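Local coordinates for putative gdp-fucose protein o-fucosyltransferase 1 (Caenorhabditis elegans, PDB 3ZY2) that belongs to the GDP-fucose protein O-fucosyltransferase family of the GT-B clan, with two Rossmann-like domains, and holds guanosine-5'-diphosphate in this model, at residues 17-22 against 219-224; 225-230 against 237-242. All blocks are in the same frame, centred on the assembly; numbering follows the deposited sequence.

Overall arrangement
Interaction 1 starts near the N terminus, where the chain leaves strand 10-13 of the first parallel sheet and enters helix 20-37. It closes a loop of 196 residues on the segment after strand 213-218, in the second parallel sheet, so it spans the cleft between the two Rossmann-like halves of a GT-B fold, with guanosine-5'-diphosphate between them. Interaction 2 follows in series, neither nested nor crossed: only six residues separate 225-230 from 237-242, and the contact folds a short loop back onto its own helix. The two share helix 222-229, whose start serves interaction 1 and whose end serves interaction 2. Their centres lie about 11 Å apart, and both touch the second subunit.

Interaction 1 (17-22 against 219-224); sequences MGRFGN and RNDADW. With GDP (guanosine-5'-diphosphate), chain C.
D221 OD1, beside R19 across the cleft, is gripped by three groups: W224 N at 3.0 Å, a salt bridge from R219 NH1, and water 1, which also bonds to R219 NH2 and weakly to R19 NH1. The first is an N-cap bond, so one aspartate starts helix 222-229 and steadies the arginine. The other carboxylate oxygen, D221 OD2, lies near the R19 guanidinium plane, 4.3 Å from R19 NH1; water 2 sits between R19 NH2 and D221 OD2, its bonding on the D221 side less certain.

R219, its CG anti to the backbone N (chi1 -174°), makes two nearly straight bonds to the diphosphate, R219 NE to GDP O1B and R219 NH2 to GDP O3B, both 2.8 Å. One guanidinium face rests on W224 CE3, and D288 salt-bridges R219 NH1. R19 NH1 comes within 3.6 Å of R219 NH2, the guanidinium planes 85° apart, and R19 lays a face toward GDP O4'.

From 17-22 as well, G21 N gives GDP O1A a 2.7 Å bond and N22 N a longer one to GDP O2A. Without a side chain, G21 lets the phosphate close on the backbone. R219 and the N-terminal N-H groups of helix 20-37 would probably offset the diphosphate's negative charge, with R19 adding positive potential beside the ribose.

Interaction 2 (225-230 against 237-242); sequences VRVCEH and RPLFAS
V227, on the last turns of helix 222-229, faces L239 and F240 at the start of a type II' beta turn that runs from L239 to S242. The turn is closed by the backbone bond from S242 N to L239 O, 3.0 Å long. F240 takes its second position with a positive phi of 54°, an uncommon conformation for a residue with a side chain, and this carries the phenyl ring toward the helix. No hydrogen bond links the two segments, and they meet through apolar side chains alone.

One methyl does the touching. With V227 CG1 anti to the backbone N (chi1 160°), that branch reaches F240 CE2 at 3.8 Å, approaching the ring obliquely, and L239 CD2 at 4.1 Å. The leucine's other methyl, CD1, lies over the centre of one face of the F240 ring, so L239 and F240 form a small apolar unit against which the valine rests. A short branched side chain suits this place, since one methyl can meet both partners at once.

Beyond the valine, H230 ND1 donates to R226 O over 2.7 Å. The donor stands 39° out of the carbonyl plane, and the bond reinforces the weak backbone one from H230 N to the same oxygen.

C228, the residue after V227, is tied by a disulfide to C260 at the end of helix 257-260. On the turn's side, L239 packs on L255 and V333, A241 shares backbone bonds with V333, and F240 touches T335 at the start of helix 335-346. The F240 side chain comes within about 5 Å of the bound guanosine-5'-diphosphate and of a manganese ion. E111 of the second subunit packs on V227 and F240, and E137 of that subunit salt-bridges R237, so the loop lies between helices 222-229 and 335-346 and the neighbouring chain.

Interaction 1 (17-22 against 219-224)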
loop_
_atom_site.group_PDB
_atom_site.type_symbol
_atom_site.label_atom_id
_atom_site.label_comp_id
_atom_site.label_asym_id
_atom_site.label_seq_id
_atom_site.Cartn_x
_atom_site.Cartn_y
_atom_site.Cartn_z
ATOM N N MET A 17 -6.396 9.310 5.104
ATOM C CA MET A 17 -7.409 8.274 5.080
ATOM C C MET A 17 -8.568 8.540 6.022
ATOM O O MET A 17 -8.399 8.708 7.228
ATOM C CB MET A 17 -6.810 6.916 5.389
ATOM C CG MET A 17 -7.844 5.843 5.288
ATOM S SD MET A 17 -7.158 4.205 5.279
ATOM C CE MET A 17 -6.603 4.087 6.962
ATOM N N GLY A 18 -9.753 8.581 5.433
ATOM C CA GLY A 18 -10.985 8.713 6.191
ATOM C C GLY A 18 -11.227 10.069 6.838
ATOM O O GLY A 18 -10.491 11.041 6.631
ATOM N N ARG A 19 -12.309 10.134 7.603
ATOM C CA ARG A 19 -12.710 11.350 8.287
ATOM C C ARG A 19 -12.056 11.453 9.662
ATOM O O ARG A 19 -11.085 10.743 9.929
ATOM C CB ARG A 19 -14.223 11.410 8.333
ATOM C CG ARG A 19 -14.758 11.551 6.884
ATOM C CD ARG A 19 -15.962 10.660 6.725
ATOM N NE ARG A 19 -17.119 11.494 6.905
ATOM C CZ ARG A 19 -18.365 11.086 7.121
ATOM N NH1 ARG A 19 -18.672 9.793 7.249
ATOM N NH2 ARG A 19 -19.299 12.016 7.236
ATOM N N PHE A 20 -12.516 12.384 10.498
ATOM C CA PHE A 20 -11.740 12.773 11.696
ATOM C C PHE A 20 -11.369 11.635 12.625
ATOM O O PHE A 20 -10.218 11.568 13.108
ATOM C CB PHE A 20 -12.470 13.863 12.471
ATOM C CG PHE A 20 -11.651 14.502 13.551
ATOM C CD1 PHE A 20 -10.474 15.185 13.236
ATOM C CD2 PHE A 20 -12.081 14.475 14.875
ATOM C CE1 PHE A 20 -9.725 15.807 14.236
ATOM C CE2 PHE A 20 -11.365 15.084 15.876
ATOM C CZ PHE A 20 -10.180 15.753 15.581
ATOM N N GLY A 21 -12.303 10.719 12.855
ATOM C CA GLY A 21 -11.988 9.597 13.739
ATOM C C GLY A 21 -10.866 8.739 13.185
ATOM O O GLY A 21 -9.996 8.305 13.931
ATOM N N ASN A 22 -10.870 8.491 11.882
ATOM C CA ASN A 22 -9.768 7.734 11.259
ATOM C C ASN A 22 -8.434 8.487 11.329
ATOM O O ASN A 22 -7.377 7.884 11.578
ATOM C CB ASN A 22 -10.056 7.422 9.769
ATOM C CG ASN A 22 -11.220 6.438 9.529
ATOM O OD1 ASN A 22 -11.470 6.084 8.372
ATOM N ND2 ASN A 22 -11.926 6.019 10.575
ATOM N N ARG A 219 -24.532 7.242 15.660
ATOM C CA ARG A 219 -23.961 7.174 14.326
ATOM C C ARG A 219 -25.018 6.480 13.474
ATOM O O ARG A 219 -25.294 5.284 13.649
ATOM C CB ARG A 219 -22.660 6.351 14.376
ATOM C CG ARG A 219 -21.882 6.326 13.059
ATOM C CD ARG A 219 -21.180 7.627 12.723
ATOM N NE ARG A 219 -20.159 7.366 11.707
ATOM C CZ ARG A 219 -20.364 7.417 10.399
ATOM N NH1 ARG A 219 -21.552 7.759 9.918
ATOM N NH2 ARG A 219 -19.378 7.151 9.562
ATOM N N ASN A 220 -25.642 7.231 12.573
ATOM C CA ASN A 220 -26.802 6.691 11.868
ATOM C C ASN A 220 -27.079 7.196 10.455
ATOM O O ASN A 220 -28.185 6.996 9.958
ATOM C CB ASN A 220 -28.085 6.789 12.725
ATOM C CG ASN A 220 -28.372 8.199 13.209
ATOM O OD1 ASN A 220 -28.012 9.193 12.573
ATOM N ND2 ASN A 220 -29.026 8.286 14.358
ATOM N N ASP A 221 -26.093 7.801 9.794
ATOM C CA ASP A 221 -26.306 8.176 8.383
ATOM C C ASP A 221 -26.438 6.944 7.478
ATOM O O ASP A 221 -26.151 5.825 7.901
ATOM C CB ASP A 221 -25.267 9.193 7.886
ATOM C CG ASP A 221 -23.898 8.584 7.611
ATOM O OD1 ASP A 221 -23.718 7.343 7.652
ATOM O OD2 ASP A 221 -22.977 9.373 7.330
ATOM N N ALA A 222 -26.914 7.150 6.246
ATOM C CA ALA A 222 -27.261 6.037 5.354
ATOM C C ALA A 222 -26.092 5.104 5.036
ATOM O O ALA A 222 -26.270 3.884 5.001
ATOM C CB ALA A 222 -27.892 6.563 4.069
ATOM N N ASP A 223 -24.913 5.688 4.819
ATOM C CA ASP A 223 -23.679 4.938 4.534
ATOM C C ASP A 223 -23.281 4.030 5.696
ATOM O O ASP A 223 -22.685 2.973 5.493
ATOM C CB ASP A 223 -22.508 5.892 4.257
ATOM C CG ASP A 223 -22.566 6.536 2.872
ATOM O OD1 ASP A 223 -23.556 6.337 2.118
ATOM O OD2 ASP A 223 -21.595 7.258 2.539
ATOM N N TRP A 224 -23.588 4.464 6.915
ATOM C CA TRP A 224 -23.251 3.681 8.103
ATOM C C TRP A 224 -24.074 2.409 8.185
ATOM O O TRP A 224 -23.555 1.333 8.467
ATOM C CB TRP A 224 -23.488 4.503 9.368
ATOM C CG TRP A 224 -23.068 3.794 10.627
ATOM C CD1 TRP A 224 -23.881 3.172 11.521
ATOM C CD2 TRP A 224 -21.732 3.596 11.085
ATOM N NE1 TRP A 224 -23.136 2.627 12.538
ATOM C CE2 TRP A 224 -21.812 2.879 12.301
ATOM C CE3 TRP A 224 -20.478 3.986 10.609
ATOM C CZ2 TRP A 224 -20.681 2.535 13.042
ATOM C CZ3 TRP A 224 -19.351 3.649 11.343
ATOM C CH2 TRP A 224 -19.458 2.932 12.540
HETATM P PB GDP C . -16.432 6.643 11.857
HETATM O O1B GDP C . -17.535 7.037 12.769
HETATM O O2B GDP C . -15.166 5.779 12.156
HETATM O O3B GDP C . -16.647 7.066 10.279
HETATM O O3A GDP C . -15.823 8.200 12.260
HETATM P PA GDP C . -14.888 9.218 11.242
HETATM O O1A GDP C . -14.951 10.399 12.523
HETATM O O2A GDP C . -13.759 8.824 10.662
HETATM O "O5'" GDP C . -16.274 9.299 10.106
HETATM C "C5'" GDP C . -17.018 9.972 10.919
HETATM C "C4'" GDP C . -17.712 11.088 10.629
HETATM O "O4'" GDP C . -18.999 11.453 10.333
HETATM C "C3'" GDP C . -17.203 11.975 11.569
HETATM O "O3'" GDP C . -15.792 12.982 11.459
HETATM C "C2'" GDP C . -18.303 13.871 11.464
HETATM O "O2'" GDP C . -17.757 14.439 10.358
HETATM C "C1'" GDP C . -19.466 12.933 11.192
HETATM N N9 GDP C . -19.905 12.572 12.344
HETATM C C8 GDP C . -19.926 10.887 13.047
HETATM N N7 GDP C . -20.471 11.433 14.086
HETATM C C5 GDP C . -20.796 12.632 14.373
HETATM C C6 GDP C . -21.482 13.757 15.506
HETATM O O6 GDP C . -21.779 13.154 16.430
HETATM N N1 GDP C . -21.432 14.716 15.020
HETATM C C2 GDP C . -21.110 15.378 14.018
HETATM N N2 GDP C . -21.162 16.340 13.758
HETATM N N3 GDP C . -20.443 14.783 12.719
HETATM C C4 GDP C . -20.346 13.379 13.041
HETATM O O HOH W 1 -20.852 7.262 6.891
HETATM O O HOH W 2 -21.297 10.704 8.603
#

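Interaction 2 (225-230 against 237-242)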
loop_
_atom_site.group_PDB
_atom_site.type_symbol
_atom_site.label_atom_id
_atom_site.label_comp_id
_atom_site.label_asym_id
_atom_site.label_seq_id
_atom_site.Cartn_x
_atom_site.Cartn_y
_atom_site.Cartn_z
ATOM N N VAL A 225 -25.376 2.535 7.961
ATOM C CA VAL A 225 -26.244 1.370 8.095
ATOM C C VAL A 225 -25.820 0.303 7.080
ATOM O O VAL A 225 -25.923 -0.895 7.352
ATOM C CB VAL A 225 -27.760 1.724 8.014
ATOM C CG1 VAL A 225 -28.067 2.946 8.888
ATOM C CG2 VAL A 225 -28.230 1.935 6.572
ATOM N N ARG A 226 -25.296 0.752 5.945
ATOM C CA ARG A 226 -24.794 -0.157 4.917
ATOM C C ARG A 226 -23.489 -0.851 5.316
ATOM O O ARG A 226 -23.317 -2.040 5.049
ATOM C CB ARG A 226 -24.669 0.548 3.562
ATOM C CG ARG A 226 -26.020 0.915 2.936
ATOM C CD ARG A 226 -25.880 1.285 1.461
ATOM N NE ARG A 226 -24.679 2.087 1.228
ATOM C CZ ARG A 226 -24.647 3.416 1.147
ATOM N NH1 ARG A 226 -25.761 4.136 1.257
ATOM N NH2 ARG A 226 -23.486 4.025 0.940
ATOM N N VAL A 227 -22.581 -0.105 5.946
ATOM C CA VAL A 227 -21.368 -0.665 6.550
ATOM C C VAL A 227 -21.704 -1.807 7.528
ATOM O O VAL A 227 -21.116 -2.897 7.468
ATOM C CB VAL A 227 -20.536 0.466 7.237
ATOM C CG1 VAL A 227 -19.540 -0.070 8.275
ATOM C CG2 VAL A 227 -19.828 1.316 6.187
ATOM N N CYS A 228 -22.679 -1.567 8.399
ATOM C CA CYS A 228 -23.079 -2.540 9.400
ATOM C C CYS A 228 -23.759 -3.761 8.784
ATOM O O CYS A 228 -23.569 -4.885 9.256
ATOM C CB CYS A 228 -24.007 -1.880 10.417
ATOM S SG CYS A 228 -23.229 -0.486 11.289
ATOM N N GLU A 229 -24.549 -3.536 7.738
ATOM C CA GLU A 229 -25.315 -4.630 7.128
ATOM C C GLU A 229 -24.403 -5.616 6.392
ATOM O O GLU A 229 -24.809 -6.738 6.086
ATOM C CB GLU A 229 -26.443 -4.096 6.231
ATOM C CG GLU A 229 -26.006 -3.570 4.867
ATOM C CD GLU A 229 -27.116 -2.834 4.122
ATOM O OE1 GLU A 229 -28.147 -2.488 4.751
ATOM O OE2 GLU A 229 -26.950 -2.597 2.905
ATOM N N HIS A 230 -23.166 -5.196 6.134
ATOM C CA HIS A 230 -22.171 -6.062 5.505
ATOM C C HIS A 230 -21.397 -6.949 6.487
ATOM O O HIS A 230 -20.614 -7.802 6.064
ATOM C CB HIS A 230 -21.197 -5.237 4.659
ATOM C CG HIS A 230 -21.734 -4.859 3.314
ATOM N ND1 HIS A 230 -22.377 -3.663 3.076
ATOM C CD2 HIS A 230 -21.726 -5.522 2.133
ATOM C CE1 HIS A 230 -22.740 -3.603 1.807
ATOM N NE2 HIS A 230 -22.357 -4.719 1.212
ATOM N N ARG A 237 -14.170 -10.363 12.015
ATOM C CA ARG A 237 -12.956 -9.541 12.033
ATOM C C ARG A 237 -13.235 -8.187 12.652
ATOM O O ARG A 237 -14.387 -7.727 12.650
ATOM C CB ARG A 237 -12.408 -9.320 10.620
ATOM C CG ARG A 237 -11.969 -10.594 9.923
ATOM C CD ARG A 237 -10.901 -11.336 10.717
ATOM N NE ARG A 237 -10.312 -12.404 9.915
ATOM C CZ ARG A 237 -9.460 -13.322 10.369
ATOM N NH1 ARG A 237 -9.072 -13.325 11.641
ATOM N NH2 ARG A 237 -8.990 -14.246 9.538
ATOM N N PRO A 238 -12.180 -7.525 13.168
ATOM C CA PRO A 238 -12.336 -6.134 13.572
ATOM C C PRO A 238 -12.889 -5.288 12.436
ATOM O O PRO A 238 -12.542 -5.478 11.243
ATOM C CB PRO A 238 -10.910 -5.703 13.898
ATOM C CG PRO A 238 -10.275 -6.974 14.381
ATOM C CD PRO A 238 -10.826 -8.030 13.466
ATOM N N LEU A 239 -13.770 -4.371 12.812
ATOM C CA LEU A 239 -14.297 -3.409 11.877
ATOM C C LEU A 239 -14.124 -2.068 12.541
ATOM O O LEU A 239 -14.737 -1.800 13.583
ATOM C CB LEU A 239 -15.764 -3.704 11.584
ATOM C CG LEU A 239 -16.454 -2.735 10.614
ATOM C CD1 LEU A 239 -15.829 -2.753 9.191
ATOM C CD2 LEU A 239 -17.948 -3.047 10.563
ATOM N N PHE A 240 -13.243 -1.258 11.973
ATOM C CA PHE A 240 -12.979 0.074 12.487
ATOM C C PHE A 240 -12.604 0.002 13.963
ATOM O O PHE A 240 -11.661 -0.698 14.299
ATOM C CB PHE A 240 -14.166 0.987 12.182
ATOM C CG PHE A 240 -14.457 1.114 10.707
ATOM C CD1 PHE A 240 -13.427 1.068 9.773
ATOM C CD2 PHE A 240 -15.766 1.263 10.258
ATOM C CE1 PHE A 240 -13.709 1.158 8.386
ATOM C CE2 PHE A 240 -16.048 1.372 8.897
ATOM C CZ PHE A 240 -15.019 1.318 7.969
ATOM N N ALA A 241 -13.357 0.666 14.842
ATOM C CA ALA A 241 -12.968 0.754 16.248
ATOM C C ALA A 241 -13.492 -0.387 17.122
ATOM O O ALA A 241 -13.415 -0.319 18.356
ATOM C CB ALA A 241 -13.403 2.100 16.827
ATOM N N SER A 242 -14.036 -1.434 16.508
ATOM C CA SER A 242 -14.773 -2.444 17.276
ATOM C C SER A 242 -13.993 -3.119 18.424
ATOM O O SER A 242 -14.595 -3.609 19.378
ATOM C CB SER A 242 -15.378 -3.481 16.330
ATOM O OG SER A 242 -14.347 -4.148 15.623
#